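2-nitropropane dioxygenase (Streptomyces ansochromogenes, PDB 3BW2) probably oxidises alkyl nitronates such as propionate 3-nitronate with molecular oxygen, using flavin mononucleotide bound in a TIM-barrel domain. Local coordinates at residues A262-T267 / A321-R326; G250-A255 / M317-G322; A255-L260 / R326-L331; H183-E188 / G272-S277. One frame throughout, in Å; residues are numbered along the deposited sequence.

Contact 1 (A262-T267 / A321-R326)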
loop_
_atom_site.group_PDB
_atom_site.type_symbol
_atom_site.label_atom_id
_atom_site.label_comp_id
_atom_site.label_asym_id
_atom_site.label_seq_id
_atom_site.Cartn_x
_atom_site.Cartn_y
_atom_site.Cartn_z
ATOM N N ALA A 262 -3.058 -17.822 -2.414
ATOM C CA ALA A 262 -2.767 -16.976 -1.267
ATOM C C ALA A 262 -2.284 -15.563 -1.565
ATOM O O ALA A 262 -2.425 -14.679 -0.722
ATOM C CB ALA A 262 -1.761 -17.678 -0.360
ATOM N N ARG A 263 -1.729 -15.330 -2.749
ATOM C CA ARG A 263 -1.227 -13.995 -3.042
ATOM C C ARG A 263 -1.725 -13.370 -4.341
ATOM O O ARG A 263 -2.237 -14.057 -5.228
ATOM C CB ARG A 263 0.308 -14.017 -3.023
ATOM C CG ARG A 263 0.962 -12.646 -3.081
ATOM C CD ARG A 263 2.353 -12.672 -2.448
ATOM N NE ARG A 263 3.248 -13.634 -3.086
ATOM C CZ ARG A 263 4.499 -13.863 -2.696
ATOM N NH1 ARG A 263 5.007 -13.198 -1.665
ATOM N NH2 ARG A 263 5.243 -14.758 -3.332
ATOM N N THR A 264 -1.575 -12.051 -4.426
ATOM C CA THR A 264 -1.972 -11.293 -5.600
ATOM C C THR A 264 -0.765 -10.518 -6.107
ATOM O O THR A 264 0.223 -10.333 -5.389
ATOM C CB THR A 264 -3.076 -10.271 -5.278
ATOM O OG1 THR A 264 -2.531 -9.220 -4.469
ATOM C CG2 THR A 264 -4.217 -10.933 -4.528
ATOM N N ARG A 265 -0.852 -10.071 -7.353
ATOM C CA ARG A 265 0.209 -9.292 -7.965
ATOM C C ARG A 265 -0.371 -8.454 -9.089
ATOM O O ARG A 265 -1.374 -8.828 -9.699
ATOM C CB ARG A 265 1.294 -10.196 -8.554
ATOM C CG ARG A 265 2.207 -10.839 -7.541
ATOM C CD ARG A 265 3.294 -11.631 -8.243
ATOM N NE ARG A 265 4.202 -12.260 -7.289
ATOM C CZ ARG A 265 4.969 -11.589 -6.437
ATOM N NH1 ARG A 265 4.939 -10.264 -6.420
ATOM N NH2 ARG A 265 5.760 -12.244 -5.598
ATOM N N LEU A 266 0.254 -7.312 -9.343
ATOM C CA LEU A 266 -0.167 -6.448 -10.432
ATOM C C LEU A 266 0.489 -7.052 -11.663
ATOM O O LEU A 266 1.668 -7.409 -11.621
ATOM C CB LEU A 266 0.349 -5.027 -10.220
ATOM C CG LEU A 266 -0.424 -4.146 -9.247
ATOM C CD1 LEU A 266 0.368 -2.874 -8.978
ATOM C CD2 LEU A 266 -1.791 -3.821 -9.829
ATOM N N THR A 267 -0.261 -7.182 -12.752
ATOM C CA THR A 267 0.297 -7.755 -13.969
ATOM C C THR A 267 -0.393 -7.238 -15.224
ATOM O O THR A 267 -1.533 -6.779 -15.176
ATOM C CB THR A 267 0.183 -9.300 -13.962
ATOM O OG1 THR A 267 0.794 -9.832 -15.142
ATOM C CG2 THR A 267 -1.280 -9.732 -13.927
ATOM N N ALA A 321 -8.559 -9.297 -7.956
ATOM C CA ALA A 321 -8.806 -9.308 -6.518
ATOM C C ALA A 321 -7.852 -8.359 -5.800
ATOM O O ALA A 321 -6.680 -8.259 -6.164
ATOM C CB ALA A 321 -8.643 -10.732 -5.967
ATOM N N GLY A 322 -8.365 -7.659 -4.791
ATOM C CA GLY A 322 -7.541 -6.742 -4.027
ATOM C C GLY A 322 -6.758 -7.534 -2.995
ATOM O O GLY A 322 -7.019 -8.721 -2.797
ATOM N N GLN A 323 -5.809 -6.888 -2.328
ATOM C CA GLN A 323 -4.986 -7.571 -1.337
ATOM C C GLN A 323 -5.745 -8.090 -0.117
ATOM O O GLN A 323 -5.205 -8.868 0.664
ATOM C CB GLN A 323 -3.848 -6.657 -0.891
ATOM C CG GLN A 323 -2.884 -6.299 -2.014
ATOM C CD GLN A 323 -1.663 -5.570 -1.505
ATOM O OE1 GLN A 323 -1.781 -4.599 -0.764
ATOM N NE2 GLN A 323 -0.479 -6.034 -1.900
ATOM N N GLY A 324 -6.995 -7.667 0.044
ATOM C CA GLY A 324 -7.786 -8.129 1.172
ATOM C C GLY A 324 -8.717 -9.275 0.803
ATOM O O GLY A 324 -9.645 -9.593 1.548
ATOM N N HIS A 325 -8.457 -9.911 -0.336
ATOM C CA HIS A 325 -9.309 -10.996 -0.823
ATOM C C HIS A 325 -9.592 -12.119 0.172
ATOM O O HIS A 325 -10.717 -12.617 0.237
ATOM C CB HIS A 325 -8.730 -11.599 -2.108
ATOM C CG HIS A 325 -7.446 -12.341 -1.908
ATOM N ND1 HIS A 325 -6.215 -11.719 -1.902
ATOM C CD2 HIS A 325 -7.202 -13.657 -1.703
ATOM C CE1 HIS A 325 -5.269 -12.619 -1.705
ATOM N NE2 HIS A 325 -5.841 -13.804 -1.581
ATOM N N ARG A 326 -8.587 -12.520 0.945
ATOM C CA ARG A 326 -8.770 -13.599 1.912
ATOM C C ARG A 326 -9.850 -13.308 2.953
ATOM O O ARG A 326 -10.339 -14.226 3.621
ATOM C CB ARG A 326 -7.426 -13.929 2.584
ATOM C CG ARG A 326 -6.493 -14.734 1.673
ATOM C CD ARG A 326 -5.008 -14.481 1.931
ATOM N NE ARG A 326 -4.583 -14.867 3.273
ATOM C CZ ARG A 326 -3.319 -14.871 3.688
ATOM N NH1 ARG A 326 -2.340 -14.510 2.868
ATOM N NH2 ARG A 326 -3.031 -15.226 4.932
HETATM O O HOH W 1 1.231 -7.589 -4.316
#
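Thr264 presses its methyl CG2 obliquely against the His325 ring, 3.4 Å from ND1, as the side chains approach from opposite directions. A chi1 of 68°, holding the His325 CG between its own backbone N and carbonyl carbon, turns the ring back toward Gly322. Its ND1 donates to Gly322 O at 3.2 Å, almost in the ring plane, and His325 N reaches the same oxygen, closing the type I turn 322-325. A leucine in place of His325 would probably leave Gly322 O with one donor fewer and Phe261 O without its weak bond from NE2. Thr264 OG1, bonded to Arg276, stands 3.8 Å from Gln323 CG, the side chains crossing nearly at right angles. Beside this packed part a water donates to Thr264 O (3.1 Å) and weakly accepts from Gln323 NE2, whose amide is held by Gly193 and Gly195 of the second subunit. The loose side is at exposed Ala262 and Arg326: Ala262 O lies 3.6 Å from Arg326 NH1, and the guanidinium forms a salt bridge with Glu156 of the second subunit. The FMN-pocket loop at Gly322 is thus seated on edge strand 264-267 of the small antiparallel sheet mainly by packing, polar groups being spent on the turn, Arg276 and the dimer partner.

Contact 2 (G250-A255 / M317-G322). With FMN (flavin mononucleotide), chain B.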
loop_
_atom_site.group_PDB
_atom_site.type_symbol
_atom_site.label_atom_id
_atom_site.label_comp_id
_atom_site.label_asym_id
_atom_site.label_seq_id
_atom_site.Cartn_x
_atom_site.Cartn_y
_atom_site.Cartn_z
ATOM N N GLY A 250 -17.983 -18.915 -10.646
ATOM C CA GLY A 250 -17.761 -19.671 -9.426
ATOM C C GLY A 250 -16.294 -19.914 -9.116
ATOM O O GLY A 250 -15.883 -19.786 -7.962
ATOM N N PRO A 251 -15.476 -20.280 -10.117
ATOM C CA PRO A 251 -14.051 -20.522 -9.857
ATOM C C PRO A 251 -13.347 -19.253 -9.370
ATOM O O PRO A 251 -12.341 -19.316 -8.653
ATOM C CB PRO A 251 -13.523 -20.990 -11.217
ATOM C CG PRO A 251 -14.723 -21.629 -11.844
ATOM C CD PRO A 251 -15.829 -20.669 -11.492
ATOM N N HIS A 252 -13.883 -18.103 -9.771
ATOM C CA HIS A 252 -13.315 -16.821 -9.379
ATOM C C HIS A 252 -13.689 -16.527 -7.924
ATOM O O HIS A 252 -12.843 -16.130 -7.123
ATOM C CB HIS A 252 -13.830 -15.718 -10.317
ATOM C CG HIS A 252 -13.132 -14.404 -10.151
ATOM N ND1 HIS A 252 -13.215 -13.396 -11.089
ATOM C CD2 HIS A 252 -12.358 -13.920 -9.149
ATOM C CE1 HIS A 252 -12.526 -12.349 -10.671
ATOM N NE2 HIS A 252 -11.997 -12.640 -9.497
ATOM N N LYS A 253 -14.955 -16.729 -7.577
ATOM C CA LYS A 253 -15.394 -16.507 -6.206
ATOM C C LYS A 253 -14.679 -17.486 -5.274
ATOM O O LYS A 253 -14.268 -17.125 -4.173
ATOM C CB LYS A 253 -16.908 -16.706 -6.081
ATOM C CG LYS A 253 -17.760 -15.671 -6.801
ATOM C CD LYS A 253 -19.241 -15.930 -6.551
ATOM C CE LYS A 253 -20.101 -14.794 -7.095
ATOM N NZ LYS A 253 -21.551 -15.033 -6.852
ATOM N N ARG A 254 -14.520 -18.727 -5.725
ATOM C CA ARG A 254 -13.867 -19.753 -4.916
ATOM C C ARG A 254 -12.390 -19.466 -4.663
ATOM O O ARG A 254 -11.875 -19.723 -3.575
ATOM C CB ARG A 254 -14.024 -21.127 -5.584
ATOM C CG ARG A 254 -15.455 -21.676 -5.546
ATOM C CD ARG A 254 -15.529 -23.156 -5.927
ATOM N NE ARG A 254 -15.375 -23.390 -7.362
ATOM C CZ ARG A 254 -16.355 -23.255 -8.253
ATOM N NH1 ARG A 254 -17.568 -22.884 -7.865
ATOM N NH2 ARG A 254 -16.124 -23.495 -9.534
ATOM N N ALA A 255 -11.717 -18.918 -5.667
ATOM C CA ALA A 255 -10.294 -18.615 -5.566
ATOM C C ALA A 255 -9.942 -17.599 -4.481
ATOM O O ALA A 255 -8.892 -17.705 -3.848
ATOM C CB ALA A 255 -9.774 -18.130 -6.927
ATOM N N MET A 317 -7.712 -17.919 -15.843
ATOM C CA MET A 317 -8.618 -16.786 -15.740
ATOM C C MET A 317 -7.968 -15.557 -15.116
ATOM O O MET A 317 -6.966 -15.663 -14.401
ATOM C CB MET A 317 -9.840 -17.180 -14.910
ATOM C CG MET A 317 -10.697 -18.264 -15.540
ATOM S SD MET A 317 -11.949 -18.861 -14.401
ATOM C CE MET A 317 -12.932 -17.394 -14.193
ATOM N N ALA A 318 -8.549 -14.392 -15.397
ATOM C CA ALA A 318 -8.071 -13.135 -14.832
ATOM C C ALA A 318 -8.778 -12.987 -13.488
ATOM O O ALA A 318 -9.843 -12.383 -13.395
ATOM C CB ALA A 318 -8.428 -11.967 -15.754
ATOM N N LEU A 319 -8.172 -13.547 -12.447
ATOM C CA LEU A 319 -8.739 -13.521 -11.101
ATOM C C LEU A 319 -8.567 -12.184 -10.364
ATOM O O LEU A 319 -7.916 -12.119 -9.319
ATOM C CB LEU A 319 -8.115 -14.660 -10.286
ATOM C CG LEU A 319 -8.239 -16.056 -10.921
ATOM C CD1 LEU A 319 -7.534 -17.094 -10.056
ATOM C CD2 LEU A 319 -9.718 -16.415 -11.087
ATOM N N TRP A 320 -9.157 -11.123 -10.902
ATOM C CA TRP A 320 -9.059 -9.797 -10.290
ATOM C C TRP A 320 -9.415 -9.862 -8.801
ATOM O O TRP A 320 -10.454 -10.410 -8.424
ATOM C CB TRP A 320 -10.016 -8.818 -10.976
ATOM C CG TRP A 320 -9.883 -8.702 -12.467
ATOM C CD1 TRP A 320 -10.907 -8.552 -13.362
ATOM C CD2 TRP A 320 -8.672 -8.673 -13.239
ATOM N NE1 TRP A 320 -10.413 -8.431 -14.636
ATOM C CE2 TRP A 320 -9.045 -8.502 -14.592
ATOM C CE3 TRP A 320 -7.311 -8.779 -12.922
ATOM C CZ2 TRP A 320 -8.105 -8.432 -15.627
ATOM C CZ3 TRP A 320 -6.376 -8.710 -13.953
ATOM C CH2 TRP A 320 -6.779 -8.539 -15.289
ATOM N N ALA A 321 -8.559 -9.297 -7.956
ATOM C CA ALA A 321 -8.806 -9.308 -6.518
ATOM C C ALA A 321 -7.852 -8.359 -5.800
ATOM O O ALA A 321 -6.680 -8.259 -6.164
ATOM C CB ALA A 321 -8.643 -10.732 -5.967
ATOM N N GLY A 322 -8.365 -7.659 -4.791
ATOM C CA GLY A 322 -7.541 -6.742 -4.027
ATOM C C GLY A 322 -6.758 -7.534 -2.995
ATOM O O GLY A 322 -7.019 -8.721 -2.797
HETATM N N1 FMN B . -13.059 -0.135 -11.729
HETATM C C2 FMN B . -13.677 0.593 -12.761
HETATM O O2 FMN B . -13.666 1.821 -12.739
HETATM N N3 FMN B . -14.311 -0.061 -13.805
HETATM C C4 FMN B . -14.381 -1.442 -13.891
HETATM O O4 FMN B . -14.968 -1.982 -14.846
HETATM C C4A FMN B . -13.775 -2.199 -12.851
HETATM N N5 FMN B . -13.829 -3.590 -12.859
HETATM C C5A FMN B . -13.268 -4.354 -11.832
HETATM C C6 FMN B . -13.370 -5.768 -11.874
HETATM C C7 FMN B . -12.821 -6.609 -10.844
HETATM C C7M FMN B . -13.647 -7.893 -10.593
HETATM C C8 FMN B . -12.197 -5.907 -9.747
HETATM C C8M FMN B . -12.182 -6.445 -8.316
HETATM C C9 FMN B . -12.062 -4.483 -9.703
HETATM C C9A FMN B . -12.605 -3.697 -10.747
HETATM N N10 FMN B . -12.521 -2.278 -10.738
HETATM C C10 FMN B . -13.111 -1.522 -11.773
HETATM C "C1'" FMN B . -11.662 -1.554 -9.699
HETATM C "C2'" FMN B . -12.612 -1.028 -8.594
HETATM O "O2'" FMN B . -13.173 0.203 -9.025
HETATM C "C3'" FMN B . -11.868 -0.735 -7.246
HETATM O "O3'" FMN B . -10.840 0.208 -7.551
HETATM C "C4'" FMN B . -11.221 -1.967 -6.593
HETATM O "O4'" FMN B . -12.182 -3.023 -6.610
HETATM C "C5'" FMN B . -10.800 -1.657 -5.125
HETATM O "O5'" FMN B . -10.187 -2.809 -4.479
HETATM P P FMN B . -10.942 -4.010 -3.665
HETATM O O1P FMN B . -11.937 -2.990 -3.226
HETATM O O2P FMN B . -9.558 -4.141 -3.055
HETATM O O3P FMN B . -11.159 -4.616 -5.039
#
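His252 carries its imidazole from helix 250-255 to the backbone of Trp320, while Leu319 runs past it in the opposite direction. With CG anti to the backbone N (chi1 -170°), the ring reaches the loop, and NE2 donates to Trp320 O at 2.9 Å (N-H...O 159°). The oxygen lies in the ring plane; the donor is tilted from the carbonyl plane. One ring face is covered by Leu319 CA, a CH-pi contact 4.0 Å from the centroid. The branches of Leu319 divide: CD2 rests 4.0 Å from His252 CA, CD1 the same distance from Ala255 CB one helical turn on. The helix comes after the last TIM-barrel strand, 233-236, and the short helix 238-241; the loop it meets turns through inverse gamma turns centred on Ala318 and Leu319. At the helix start, Met317 sets SD 4.1 Å from Pro251 CB, and its bend at chi3 (65°) turns the methyl CE toward His252 CB. Trp320 leads its indole away from the helix to an edge-to-face meeting with His179, and its CB comes within 3.6 Å of FMN C7. Gly322 CA lies 3.4 Å from FMN O2P, where a side chain would collide with the phosphate.

Contact 3 (A255-L260 / R326-L331)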
loop_
_atom_site.group_PDB
_atom_site.type_symbol
_atom_site.label_atom_id
_atom_site.label_comp_id
_atom_site.label_asym_id
_atom_site.label_seq_id
_atom_site.Cartn_x
_atom_site.Cartn_y
_atom_site.Cartn_z
ATOM N N ALA A 255 -11.717 -18.918 -5.667
ATOM C CA ALA A 255 -10.294 -18.615 -5.566
ATOM C C ALA A 255 -9.942 -17.599 -4.481
ATOM O O ALA A 255 -8.892 -17.705 -3.848
ATOM C CB ALA A 255 -9.774 -18.130 -6.927
ATOM N N LEU A 256 -10.821 -16.627 -4.263
ATOM C CA LEU A 256 -10.593 -15.574 -3.270
ATOM C C LEU A 256 -10.141 -16.071 -1.902
ATOM O O LEU A 256 -9.274 -15.468 -1.277
ATOM C CB LEU A 256 -11.858 -14.727 -3.092
ATOM C CG LEU A 256 -12.422 -13.998 -4.317
ATOM C CD1 LEU A 256 -13.625 -13.168 -3.886
ATOM C CD2 LEU A 256 -11.361 -13.100 -4.942
ATOM N N THR A 257 -10.730 -17.162 -1.429
ATOM C CA THR A 257 -10.374 -17.694 -0.120
ATOM C C THR A 257 -9.608 -19.010 -0.182
ATOM O O THR A 257 -9.331 -19.624 0.852
ATOM C CB THR A 257 -11.627 -17.888 0.743
ATOM O OG1 THR A 257 -12.546 -18.749 0.063
ATOM C CG2 THR A 257 -12.299 -16.545 1.008
ATOM N N ASP A 258 -9.260 -19.436 -1.393
ATOM C CA ASP A 258 -8.520 -20.680 -1.592
ATOM C C ASP A 258 -7.048 -20.486 -1.233
ATOM O O ASP A 258 -6.353 -19.684 -1.856
ATOM C CB ASP A 258 -8.624 -21.124 -3.052
ATOM C CG ASP A 258 -7.916 -22.439 -3.313
ATOM O OD1 ASP A 258 -7.042 -22.825 -2.505
ATOM O OD2 ASP A 258 -8.227 -23.083 -4.335
ATOM N N PRO A 259 -6.550 -21.226 -0.226
ATOM C CA PRO A 259 -5.153 -21.128 0.209
ATOM C C PRO A 259 -4.159 -21.279 -0.939
ATOM O O PRO A 259 -3.036 -20.782 -0.865
ATOM C CB PRO A 259 -5.030 -22.257 1.229
ATOM C CG PRO A 259 -6.395 -22.297 1.835
ATOM C CD PRO A 259 -7.291 -22.183 0.616
ATOM N N LEU A 260 -4.578 -21.962 -1.999
ATOM C CA LEU A 260 -3.722 -22.177 -3.162
ATOM C C LEU A 260 -3.553 -20.908 -3.996
ATOM O O LEU A 260 -2.739 -20.860 -4.918
ATOM C CB LEU A 260 -4.298 -23.296 -4.026
ATOM C CG LEU A 260 -4.424 -24.631 -3.290
ATOM C CD1 LEU A 260 -5.044 -25.673 -4.211
ATOM C CD2 LEU A 260 -3.050 -25.082 -2.816
ATOM N N ARG A 326 -8.587 -12.520 0.945
ATOM C CA ARG A 326 -8.770 -13.599 1.912
ATOM C C ARG A 326 -9.850 -13.308 2.953
ATOM O O ARG A 326 -10.339 -14.226 3.621
ATOM C CB ARG A 326 -7.426 -13.929 2.584
ATOM C CG ARG A 326 -6.493 -14.734 1.673
ATOM C CD ARG A 326 -5.008 -14.481 1.931
ATOM N NE ARG A 326 -4.583 -14.867 3.273
ATOM C CZ ARG A 326 -3.319 -14.871 3.688
ATOM N NH1 ARG A 326 -2.340 -14.510 2.868
ATOM N NH2 ARG A 326 -3.031 -15.226 4.932
ATOM N N MET A 327 -10.239 -12.038 3.075
ATOM C CA MET A 327 -11.274 -11.639 4.031
ATOM C C MET A 327 -12.658 -11.575 3.378
ATOM O O MET A 327 -13.617 -11.089 3.980
ATOM C CB MET A 327 -10.947 -10.267 4.629
ATOM C CG MET A 327 -9.551 -10.149 5.221
ATOM S SD MET A 327 -9.189 -8.490 5.880
ATOM C CE MET A 327 -9.787 -8.675 7.539
ATOM N N ALA A 328 -12.764 -12.061 2.146
ATOM C CA ALA A 328 -14.036 -12.038 1.434
ATOM C C ALA A 328 -15.098 -12.860 2.160
ATOM O O ALA A 328 -14.810 -13.922 2.712
ATOM C CB ALA A 328 -13.853 -12.559 0.018
ATOM N N ARG A 329 -16.329 -12.360 2.157
ATOM C CA ARG A 329 -17.434 -13.047 2.815
ATOM C C ARG A 329 -18.544 -13.359 1.804
ATOM O O ARG A 329 -18.961 -12.491 1.042
ATOM C CB ARG A 329 -17.954 -12.185 3.974
ATOM C CG ARG A 329 -16.943 -12.061 5.115
ATOM C CD ARG A 329 -17.436 -11.206 6.281
ATOM N NE ARG A 329 -17.277 -9.775 6.035
ATOM C CZ ARG A 329 -17.369 -8.844 6.981
ATOM N NH1 ARG A 329 -17.620 -9.201 8.237
ATOM N NH2 ARG A 329 -17.194 -7.560 6.679
ATOM N N GLU A 330 -19.001 -14.609 1.796
ATOM C CA GLU A 330 -20.036 -15.052 0.867
ATOM C C GLU A 330 -21.439 -15.009 1.457
ATOM O O GLU A 330 -21.831 -15.889 2.219
ATOM C CB GLU A 330 -19.742 -16.477 0.393
ATOM C CG GLU A 330 -18.389 -16.655 -0.274
ATOM C CD GLU A 330 -18.082 -18.113 -0.567
ATOM O OE1 GLU A 330 -18.074 -18.923 0.386
ATOM O OE2 GLU A 330 -17.850 -18.451 -1.746
ATOM N N LEU A 331 -22.195 -13.987 1.082
ATOM C CA LEU A 331 -23.560 -13.814 1.559
ATOM C C LEU A 331 -24.223 -12.788 0.659
ATOM O O LEU A 331 -23.568 -12.232 -0.218
ATOM C CB LEU A 331 -23.548 -13.325 3.012
ATOM C CG LEU A 331 -22.475 -12.313 3.421
ATOM C CD1 LEU A 331 -22.505 -11.104 2.523
ATOM C CD2 LEU A 331 -22.708 -11.903 4.864
#
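The loop that sets Leu256 and Thr257 against Arg326 and Ala328 is braced by its shortest polar bond, Leu260 N to Asp258 OD1 at 2.7 Å, the carboxylate oxygen being met from above its plane. Just before it, Asp258 N reaches back 3.0 Å to Ala255 O, closing a type I turn that puts Leu256 and Thr257 at its two corners. From the first corner Leu256 sends CD1 to within 4.0 Å of Ala328 CB, carried out there by a chi1 of -59° and an extended chi2. Leu256 also touches Ala242 and Ala321, and Ala328 rests on Ala242. From the second corner Thr257 turns its methyl CG2 toward a pair of carbonyl oxygens, 4.0 Å from both Arg326 O and Ala328 O, in a more exposed position. The backbones come close here: Leu256 O lies 3.7 Å from Arg326 CA. The segments thus meet lightly, by one apolar side-chain pair and by carbons set against carbonyl oxygens. A type I turn running into an Asx turn at Asp258 forms this connection, which takes the chain from helix 250-255 toward the small antiparallel sheet beside the TIM barrel.

Contact 4 (H183-E188 / G272-S277)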
loop_
_atom_site.group_PDB
_atom_site.type_symbol
_atom_site.label_atom_id
_atom_site.label_comp_id
_atom_site.label_asym_id
_atom_site.label_seq_id
_atom_site.Cartn_x
_atom_site.Cartn_y
_atom_site.Cartn_z
ATOM N N HIS A 183 -3.926 7.303 -15.422
ATOM C CA HIS A 183 -4.401 8.021 -16.602
ATOM C C HIS A 183 -3.599 7.682 -17.852
ATOM O O HIS A 183 -4.076 7.850 -18.977
ATOM C CB HIS A 183 -4.380 9.529 -16.331
ATOM C CG HIS A 183 -5.262 9.942 -15.191
ATOM N ND1 HIS A 183 -5.383 11.251 -14.776
ATOM C CD2 HIS A 183 -6.067 9.216 -14.380
ATOM C CE1 HIS A 183 -6.223 11.313 -13.758
ATOM N NE2 HIS A 183 -6.652 10.092 -13.497
ATOM N N ARG A 184 -2.383 7.199 -17.640
ATOM C CA ARG A 184 -1.486 6.788 -18.713
ATOM C C ARG A 184 -0.642 5.638 -18.174
ATOM O O ARG A 184 -0.161 5.700 -17.045
ATOM C CB ARG A 184 -0.577 7.946 -19.130
ATOM C CG ARG A 184 -1.193 8.887 -20.152
ATOM C CD ARG A 184 -0.282 10.082 -20.418
ATOM N NE ARG A 184 1.096 9.678 -20.696
ATOM C CZ ARG A 184 1.482 8.991 -21.768
ATOM N NH1 ARG A 184 0.593 8.624 -22.683
ATOM N NH2 ARG A 184 2.762 8.668 -21.923
ATOM N N ASP A 185 -0.472 4.586 -18.971
ATOM C CA ASP A 185 0.313 3.437 -18.531
ATOM C C ASP A 185 1.699 3.395 -19.152
ATOM O O ASP A 185 1.849 3.517 -20.365
ATOM C CB ASP A 185 -0.416 2.127 -18.853
ATOM C CG ASP A 185 0.401 0.894 -18.476
ATOM O OD1 ASP A 185 0.976 0.877 -17.368
ATOM O OD2 ASP A 185 0.465 -0.061 -19.281
ATOM N N SER A 186 2.709 3.218 -18.307
ATOM C CA SER A 186 4.092 3.128 -18.760
ATOM C C SER A 186 4.886 2.245 -17.807
ATOM O O SER A 186 4.521 2.080 -16.640
ATOM C CB SER A 186 4.737 4.514 -18.822
ATOM O OG SER A 186 4.791 5.102 -17.535
ATOM N N SER A 187 5.975 1.684 -18.315
ATOM C CA SER A 187 6.837 0.814 -17.530
ATOM C C SER A 187 7.250 1.456 -16.209
ATOM O O SER A 187 7.531 0.755 -15.237
ATOM C CB SER A 187 8.087 0.467 -18.336
ATOM O OG SER A 187 8.804 1.646 -18.660
ATOM N N GLU A 188 7.286 2.786 -16.172
ATOM C CA GLU A 188 7.676 3.496 -14.956
ATOM C C GLU A 188 6.706 3.310 -13.792
ATOM O O GLU A 188 7.106 3.377 -12.632
ATOM C CB GLU A 188 7.843 4.991 -15.236
ATOM C CG GLU A 188 9.032 5.333 -16.116
ATOM C CD GLU A 188 9.416 6.800 -16.021
ATOM O OE1 GLU A 188 8.590 7.664 -16.391
ATOM O OE2 GLU A 188 10.545 7.088 -15.567
ATOM N N GLY A 272 -2.666 -6.180 -20.801
ATOM C CA GLY A 272 -1.692 -5.229 -21.299
ATOM C C GLY A 272 -1.619 -3.968 -20.457
ATOM O O GLY A 272 -0.918 -3.022 -20.812
ATOM N N ARG A 273 -2.354 -3.944 -19.349
ATOM C CA ARG A 273 -2.342 -2.803 -18.437
ATOM C C ARG A 273 -2.258 -3.391 -17.027
ATOM O O ARG A 273 -2.789 -4.469 -16.768
ATOM C CB ARG A 273 -3.618 -1.960 -18.594
ATOM C CG ARG A 273 -3.384 -0.438 -18.619
ATOM C CD ARG A 273 -4.681 0.311 -18.948
ATOM N NE ARG A 273 -4.507 1.749 -19.185
ATOM C CZ ARG A 273 -4.234 2.653 -18.246
ATOM N NH1 ARG A 273 -4.107 3.935 -18.576
ATOM N NH2 ARG A 273 -4.084 2.289 -16.979
ATOM N N PRO A 274 -1.583 -2.695 -16.102
ATOM C CA PRO A 274 -1.448 -3.191 -14.728
ATOM C C PRO A 274 -2.773 -3.423 -14.012
ATOM O O PRO A 274 -3.567 -2.496 -13.830
ATOM C CB PRO A 274 -0.607 -2.110 -14.052
ATOM C CG PRO A 274 0.245 -1.594 -15.181
ATOM C CD PRO A 274 -0.771 -1.479 -16.301
ATOM N N ALA A 275 -3.000 -4.667 -13.601
ATOM C CA ALA A 275 -4.226 -5.033 -12.905
ATOM C C ALA A 275 -3.892 -6.099 -11.862
ATOM O O ALA A 275 -3.141 -7.029 -12.148
ATOM C CB ALA A 275 -5.251 -5.562 -13.906
ATOM N N ARG A 276 -4.446 -5.965 -10.658
ATOM C CA ARG A 276 -4.155 -6.921 -9.588
ATOM C C ARG A 276 -5.044 -8.161 -9.646
ATOM O O ARG A 276 -6.274 -8.075 -9.566
ATOM C CB ARG A 276 -4.285 -6.243 -8.221
ATOM C CG ARG A 276 -3.913 -7.143 -7.046
ATOM C CD ARG A 276 -3.985 -6.387 -5.731
ATOM N NE ARG A 276 -2.981 -5.330 -5.648
ATOM C CZ ARG A 276 -1.679 -5.532 -5.457
ATOM N NH1 ARG A 276 -1.196 -6.761 -5.322
ATOM N NH2 ARG A 276 -0.852 -4.496 -5.400
ATOM N N SER A 277 -4.395 -9.313 -9.776
ATOM C CA SER A 277 -5.067 -10.601 -9.875
ATOM C C SER A 277 -4.426 -11.607 -8.926
ATOM O O SER A 277 -3.288 -11.421 -8.503
ATOM C CB SER A 277 -4.937 -11.123 -11.311
ATOM O OG SER A 277 -5.200 -12.512 -11.390
HETATM O O HOH W 2 -0.816 -0.184 -21.570
#
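Arg273 lays its guanidinium over the side-chain base of Asp185, with Asp185 CB above the middle of the plane and 3.9 Å from Arg273 CZ. Its chi1 of -136° departs from the staggered positions, and the chain then runs extended from CG to NE, sliding past Asp185 in the opposite direction. The charged ends do not pair: Asp185 OD1 forms a salt bridge with Arg268, and Arg273 NH2 donates to Thr182 OG1. Asp185 swings its carboxylate away from its own backbone N (chi1 177°), which brings OD1 to 3.1 Å from Pro274 CD. A water donates to both Asp185 OD2 (2.6 Å) and Gly272 O (2.9 Å), bridging the two segments. Replacing Arg273 by alanine would probably uncover one side of Asp185 CB and leave Thr182 OG1 without this donor. The contact packs the loop following strand 178-179 against the entry to strand 275-278, its neighbour in the three-stranded antiparallel sheet that accompanies the TIM barrel.

Overall arrangement
Contacts 1, 2 and 3 cluster on one side of the chain's centre, 9 to 11 Å apart between centres, and residues 317-331 run through all three. Ala321 is a meeting point: its CB lies 3.7 Å from Leu256 CD2 of contact 3, and its N is 3.1 Å from Arg276 O in contact 4. Contact 1 joins contact 4 through neighbouring strands 264-267 and 275-278, where Thr267 N is 2.9 Å from Ala275 O. Contacts 3 and 4 stay apart, nearest atoms about 8 Å. Trp320 of contact 2 and Gly322, shared by contacts 1 and 2, touch the flavin, whereas the Arg273 side chain remains about 10 Å from it. Contacts 1, 3 and 4 also reach the second subunit.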